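PDB 5C74: protein arginine N-methyltransferase SFM1 from Saccharomyces cerevisiae, which uses S-adenosyl-L-methionine to monomethylate one arginine of ribosomal protein S3. Local coordinates for residues L197-I200 / K201-S204; F12-W15 / V16-E19. All coordinates share one frame; numbering follows the deposited sequence.

Contact 1: L197-I200 / K201-S204; sequences LDLI and KKDS. With NI (nickel (II) ion), chain F.
Asp198 and Lys201 sit side by side, one turn apart on helix 196-205, the C-terminal helix of this SPOUT-superfamily methyltransferase. Their side chains point the same way, yet Asp198 OD1 stays 4.1 Å from Lys201 NZ, beyond a salt bridge, though the opposite charges probably attract weakly. Lys201 places CG opposite its backbone N (chi1 176°) and then bends at chi3 (54°), which carries CE and NZ back alongside the carboxylate. Regular i to i+4 backbone bonds support the turn, for example Lys202 N to Asp198 O at 2.8 Å.

Leu199 and the buried Ile200 direct their CB atoms away from the following turn: Leu199 packs on helix 14-27, Ile200 on Phe170, Thr176 and Met178, and both also meet Leu205 of the second subunit, the first residue of its C-terminal tag extension.

Asp203 turns its carboxylate to a nickel ion, with CG swung anti to the backbone N (chi1 169°) so that the group faces the metal. The nickel lies 2.1 Å from Asp203 OD1 and 2.5 Å from Asp203 OD2, an unequal two-oxygen chelation that fixes the rotation of the group. His208 and His210 of the second subunit also bind this nickel; they belong to the C-terminal histidine tag, so the site is probably a product of the construct rather than of the native enzyme. Water 2 adds a further ligand and donates to Asp203 O.

Water 1 bridges helix and carboxylate, giving one hydrogen bond to Asp203 OD1 at 2.7 Å and another to Ile200 O at 2.9 Å. That carbonyl is thereby gripped twice, because Ser204 N also donates to Ile200 O, at 2.9 Å.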
ATOM      1  N   LEU A 197      -1.770  -4.183 -15.898  1.00 16.63           N
ATOM      2  CA  LEU A 197      -2.884  -3.845 -16.799  1.00 19.57           C
ATOM      3  C   LEU A 197      -4.191  -4.424 -16.252  1.00 19.57           C
ATOM      4  O   LEU A 197      -5.256  -3.779 -16.323  1.00 18.03           O
ATOM      5  CB  LEU A 197      -2.626  -4.347 -18.218  1.00 19.51           C
ATOM      6  CG  LEU A 197      -3.673  -3.929 -19.263  1.00 22.53           C
ATOM      7  CD1 LEU A 197      -3.865  -2.410 -19.260  1.00 21.18           C
ATOM      8  CD2 LEU A 197      -3.282  -4.415 -20.649  1.00 31.04           C
ATOM      9  N   ASP A 198      -4.118  -5.632 -15.693  1.00 18.11           N
ATOM     10  CA  ASP A 198      -5.280  -6.222 -15.029  1.00 19.41           C
ATOM     11  C   ASP A 198      -5.779  -5.343 -13.892  1.00 20.06           C
ATOM     12  O   ASP A 198      -6.986  -5.181 -13.716  1.00 17.92           O
ATOM     13  CB  ASP A 198      -4.968  -7.613 -14.466  1.00 20.94           C
ATOM     14  CG  ASP A 198      -4.951  -8.686 -15.531  1.00 34.28           C
ATOM     15  OD1 ASP A 198      -5.347  -8.401 -16.682  1.00 30.50           O
ATOM     16  OD2 ASP A 198      -4.527  -9.815 -15.213  1.00 40.23           O
ATOM     17  N   LEU A 199      -4.851  -4.807 -13.103  1.00 19.73           N
ATOM     18  CA  LEU A 199      -5.225  -3.936 -11.985  1.00 15.59           C
ATOM     19  C   LEU A 199      -5.876  -2.651 -12.513  1.00 15.07           C
ATOM     20  O   LEU A 199      -6.852  -2.156 -11.945  1.00 17.57           O
ATOM     21  CB  LEU A 199      -4.001  -3.603 -11.134  1.00 15.79           C
ATOM     22  CG  LEU A 199      -4.225  -3.126  -9.704  1.00 24.28           C
ATOM     23  CD1 LEU A 199      -4.911  -4.225  -8.889  1.00 21.98           C
ATOM     24  CD2 LEU A 199      -2.912  -2.716  -9.056  1.00 22.70           C
ATOM     25  N   ILE A 200      -5.332  -2.117 -13.601  1.00 14.63           N
ATOM     26  CA  ILE A 200      -5.908  -0.909 -14.200  1.00 18.73           C
ATOM     27  C   ILE A 200      -7.323  -1.201 -14.693  1.00 22.92           C
ATOM     28  O   ILE A 200      -8.256  -0.404 -14.491  1.00 21.99           O
ATOM     29  CB  ILE A 200      -5.046  -0.379 -15.359  1.00 17.13           C
ATOM     30  CG1 ILE A 200      -3.685   0.083 -14.831  1.00 16.85           C
ATOM     31  CG2 ILE A 200      -5.750   0.802 -16.043  1.00 19.05           C
ATOM     32  CD1 ILE A 200      -2.682   0.445 -15.938  1.00 18.83           C
ATOM     33  N   LYS A 201      -7.480  -2.358 -15.328  1.00 20.03           N
ATOM     34  CA  LYS A 201      -8.794  -2.785 -15.815  1.00 25.95           C
ATOM     35  C   LYS A 201      -9.778  -2.967 -14.666  1.00 22.50           C
ATOM     36  O   LYS A 201     -10.936  -2.566 -14.762  1.00 23.12           O
ATOM     37  CB  LYS A 201      -8.667  -4.076 -16.631  1.00 28.10           C
ATOM     38  CG  LYS A 201     -10.004  -4.651 -17.101  1.00 38.53           C
ATOM     39  CD  LYS A 201      -9.803  -5.650 -18.239  1.00 49.19           C
ATOM     40  CE  LYS A 201      -8.802  -6.737 -17.859  1.00 60.91           C
ATOM     41  NZ  LYS A 201      -8.932  -7.959 -18.706  1.00 66.66           N
ATOM     42  N   LYS A 202      -9.320  -3.562 -13.569  1.00 20.67           N
ATOM     43  CA  LYS A 202     -10.164  -3.724 -12.392  1.00 22.27           C
ATOM     44  C   LYS A 202     -10.650  -2.373 -11.865  1.00 26.15           C
ATOM     45  O   LYS A 202     -11.831  -2.197 -11.555  1.00 24.76           O
ATOM     46  CB  LYS A 202      -9.403  -4.471 -11.305  1.00 25.98           C
ATOM     47  CG  LYS A 202     -10.149  -4.696 -10.002  1.00 29.63           C
ATOM     48  CD  LYS A 202      -9.190  -5.296  -8.973  1.00 27.52           C
ATOM     49  CE  LYS A 202      -9.814  -5.380  -7.587  1.00 42.43           C
ATOM     50  NZ  LYS A 202     -10.851  -6.435  -7.523  1.00 46.82           N
ATOM     51  N   ASP A 203      -9.737  -1.412 -11.781  1.00 21.91           N
ATOM     52  CA  ASP A 203     -10.101  -0.074 -11.331  1.00 21.17           C
ATOM     53  C   ASP A 203     -11.106   0.579 -12.289  1.00 21.33           C
ATOM     54  O   ASP A 203     -12.016   1.288 -11.861  1.00 26.70           O
ATOM     55  CB  ASP A 203      -8.837   0.778 -11.180  1.00 20.15           C
ATOM     56  CG  ASP A 203      -9.137   2.245 -10.965  1.00 21.14           C
ATOM     57  OD1 ASP A 203      -9.433   2.912 -11.972  1.00 21.64           O
ATOM     58  OD2 ASP A 203      -9.043   2.727  -9.811  1.00 19.06           O
ATOM     59  N   SER A 204     -10.951   0.332 -13.585  1.00 20.60           N
ATOM     60  CA  SER A 204     -11.842   0.926 -14.584  1.00 25.04           C
ATOM     61  C   SER A 204     -13.289   0.485 -14.387  1.00 29.79           C
ATOM     62  O   SER A 204     -14.235   1.261 -14.602  1.00 23.33           O
ATOM     63  CB  SER A 204     -11.366   0.565 -15.990  1.00 24.51           C
ATOM     64  OG  SER A 204     -12.151   1.204 -16.984  1.00 25.89           O
TER
HETATM   65 NI    NI F 304      -9.745   4.835 -11.067  1.00 19.97          NI
HETATM   66  O   HOH W   1      -8.438   2.449 -14.404  1.00 22.68           O
HETATM   67  O   HOH W   2     -11.880   3.634 -10.390  1.00 28.78           O

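Contact 2: F12-W15 / V16-E19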
ATOM      1  N   PHE A  12       2.171  -1.905   1.868  1.00 13.64           N
ATOM      2  CA  PHE A  12       2.493  -2.098   0.463  1.00 15.41           C
ATOM      3  C   PHE A  12       1.200  -2.182  -0.319  1.00 15.30           C
ATOM      4  O   PHE A  12       0.474  -3.157  -0.190  1.00 16.49           O
ATOM      5  CB  PHE A  12       3.295  -3.384   0.248  1.00 16.05           C
ATOM      6  CG  PHE A  12       4.660  -3.370   0.883  1.00 16.35           C
ATOM      7  CD1 PHE A  12       4.804  -3.533   2.255  1.00 21.65           C
ATOM      8  CD2 PHE A  12       5.796  -3.225   0.099  1.00 16.72           C
ATOM      9  CE1 PHE A  12       6.057  -3.529   2.844  1.00 23.07           C
ATOM     10  CE2 PHE A  12       7.062  -3.219   0.681  1.00 21.05           C
ATOM     11  CZ  PHE A  12       7.191  -3.364   2.049  1.00 23.75           C
ATOM     12  N   SER A  13       0.921  -1.170  -1.124  1.00 12.54           N
ATOM     13  CA  SER A  13      -0.260  -1.214  -1.979  1.00 18.13           C
ATOM     14  C   SER A  13      -0.092  -2.285  -3.051  1.00 16.62           C
ATOM     15  O   SER A  13       1.027  -2.688  -3.367  1.00 15.02           O
ATOM     16  CB  SER A  13      -0.494   0.134  -2.622  1.00 21.06           C
ATOM     17  OG  SER A  13       0.529   0.377  -3.568  1.00 20.14           O
ATOM     18  N   GLU A  14      -1.201  -2.750  -3.614  1.00 16.76           N
ATOM     19  CA  GLU A  14      -1.125  -3.819  -4.592  1.00 18.16           C
ATOM     20  C   GLU A  14      -0.296  -3.389  -5.801  1.00 16.08           C
ATOM     21  O   GLU A  14       0.519  -4.172  -6.296  1.00 14.19           O
ATOM     22  CB  GLU A  14      -2.532  -4.260  -5.014  1.00 21.73           C
ATOM     23  CG  GLU A  14      -2.561  -5.408  -6.010  1.00 20.81           C
ATOM     24  CD  GLU A  14      -1.965  -6.710  -5.470  1.00 28.56           C
ATOM     25  OE1 GLU A  14      -1.818  -6.863  -4.231  1.00 22.61           O
ATOM     26  OE2 GLU A  14      -1.647  -7.587  -6.301  1.00 28.66           O
ATOM     27  N   TRP A  15      -0.452  -2.145  -6.251  1.00 12.40           N
ATOM     28  CA  TRP A  15       0.305  -1.721  -7.429  1.00 11.81           C
ATOM     29  C   TRP A  15       1.796  -1.637  -7.105  1.00 17.30           C
ATOM     30  O   TRP A  15       2.629  -1.978  -7.956  1.00 13.70           O
ATOM     31  CB  TRP A  15      -0.207  -0.380  -7.995  1.00 15.70           C
ATOM     32  CG  TRP A  15      -0.060   0.844  -7.120  1.00 13.35           C
ATOM     33  CD1 TRP A  15      -0.999   1.374  -6.277  1.00 19.96           C
ATOM     34  CD2 TRP A  15       1.077   1.710  -7.047  1.00 16.09           C
ATOM     35  NE1 TRP A  15      -0.508   2.513  -5.676  1.00 16.74           N
ATOM     36  CE2 TRP A  15       0.764   2.744  -6.139  1.00 16.97           C
ATOM     37  CE3 TRP A  15       2.341   1.709  -7.658  1.00 17.69           C
ATOM     38  CZ2 TRP A  15       1.660   3.767  -5.827  1.00 20.23           C
ATOM     39  CZ3 TRP A  15       3.233   2.735  -7.353  1.00 19.50           C
ATOM     40  CH2 TRP A  15       2.885   3.742  -6.441  1.00 20.89           C
ATOM     41  N   VAL A  16       2.135  -1.234  -5.881  1.00 11.34           N
ATOM     42  CA  VAL A  16       3.545  -1.219  -5.453  1.00 13.01           C
ATOM     43  C   VAL A  16       4.131  -2.636  -5.402  1.00 13.14           C
ATOM     44  O   VAL A  16       5.278  -2.880  -5.805  1.00 14.37           O
ATOM     45  CB  VAL A  16       3.705  -0.545  -4.067  1.00 13.55           C
ATOM     46  CG1 VAL A  16       5.039  -0.882  -3.444  1.00 16.78           C
ATOM     47  CG2 VAL A  16       3.544   0.967  -4.170  1.00 17.09           C
ATOM     48  N   ILE A  17       3.342  -3.588  -4.921  1.00 10.89           N
ATOM     49  CA  ILE A  17       3.802  -4.983  -4.894  1.00 11.02           C
ATOM     50  C   ILE A  17       4.070  -5.483  -6.313  1.00 16.44           C
ATOM     51  O   ILE A  17       5.071  -6.160  -6.569  1.00 14.60           O
ATOM     52  CB  ILE A  17       2.779  -5.896  -4.194  1.00 11.46           C
ATOM     53  CG1 ILE A  17       2.708  -5.535  -2.700  1.00 11.42           C
ATOM     54  CG2 ILE A  17       3.156  -7.378  -4.384  1.00 16.94           C
ATOM     55  CD1 ILE A  17       1.529  -6.218  -1.943  1.00 12.40           C
ATOM     56  N   LEU A  18       3.195  -5.134  -7.245  1.00 14.28           N
ATOM     57  CA  LEU A  18       3.418  -5.543  -8.623  1.00 14.71           C
ATOM     58  C   LEU A  18       4.675  -4.883  -9.188  1.00 13.32           C
ATOM     59  O   LEU A  18       5.451  -5.542  -9.895  1.00 13.05           O
ATOM     60  CB  LEU A  18       2.206  -5.215  -9.499  1.00 15.99           C
ATOM     61  CG  LEU A  18       0.912  -5.936  -9.101  1.00 17.87           C
ATOM     62  CD1 LEU A  18      -0.211  -5.544 -10.083  1.00 19.61           C
ATOM     63  CD2 LEU A  18       1.130  -7.444  -9.108  1.00 16.06           C
ATOM     64  N   GLU A  19       4.878  -3.598  -8.881  1.00 12.18           N
ATOM     65  CA  GLU A  19       6.075  -2.901  -9.374  1.00 12.00           C
ATOM     66  C   GLU A  19       7.349  -3.459  -8.773  1.00 14.50           C
ATOM     67  O   GLU A  19       8.320  -3.717  -9.500  1.00 13.47           O
ATOM     68  CB  GLU A  19       5.984  -1.400  -9.107  1.00 15.41           C
ATOM     69  CG  GLU A  19       4.894  -0.758  -9.968  1.00 20.10           C
ATOM     70  CD  GLU A  19       5.006   0.761 -10.090  1.00 27.98           C
ATOM     71  OE1 GLU A  19       5.811   1.390  -9.350  1.00 26.64           O
ATOM     72  OE2 GLU A  19       4.282   1.312 -10.951  1.00 22.31           O
TER
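Ser13 OG accepts from Val16 N (3.2 Å), capping the N-terminus of helix 14-27, the helix of the beta-alpha-beta unit between strands 2-6 and 32-35; the N-H it takes is one of those in the first turn that lack an i-4 carbonyl. Backbone bonds to the oxygens of Ser13, Glu14 and Trp15 continue the helix.

Trp15 can be followed outward from CB. Its chi1 of 65° wedges CG between its own backbone N and carbonyl carbon, a conformation disfavoured inside helices but tolerable in a first turn, and it folds the indole back over the chain, bringing Trp15 CG and CD2 over Val16 N at 3.3 Å. On the pyrrole side, Trp15 NE1 comes within 3.2 Å of Ser13 OG, but the angle is too poor for a hydrogen bond, since the oxygen stands above the ring plane. The same face receives a methyl: Val16 CG2 is 3.5 Å from the centroid of the Trp15 six-membered ring and only 5° off its normal, a CH-pi contact, with CE2, CZ2 and CH2 beneath it. At the rim, Trp15 CZ3 meets Glu19 OE1 at 3.5 Å; the carboxylate turns its flat face to the indole edge, the planes 79° apart.

With an alanine here instead of Trp15, the Val16 methyl is likely to lose its aromatic floor and the Glu19 carboxylate the ring edge beside it.

Away from the indole, Glu14 OE1 is paired with Arg49 in a salt bridge, while Phe12 stacks with His7. Apolar packing also joins Phe12 and Ile17, with Phe12 CB 3.7 Å from Ile17 CG1.

How the contacts relate
Leu199 joins the two helices: its CD2 lies 3.7 Å from Trp15 CB and 4.0 Å from Leu18 CD1, while its CD1 lies 3.9 Å from Glu14 CG. Contact 1 thus packs helix 196-205 against the N-terminal part of helix 14-27 described in contact 2, their centres about 13 Å apart. Both also face the second subunit: there Lys202 NZ of the other copy bonds Phe12 O, its Lys201 packs on Ser13, and its Ser204 on Trp15. The nickel of contact 1 belongs to the interface; the Trp15 side chain is about 11 Å from a nickel ion, whereas a sulfate, probably from the crystallisation liquor, lies about 4 Å from the Ile17 side chain.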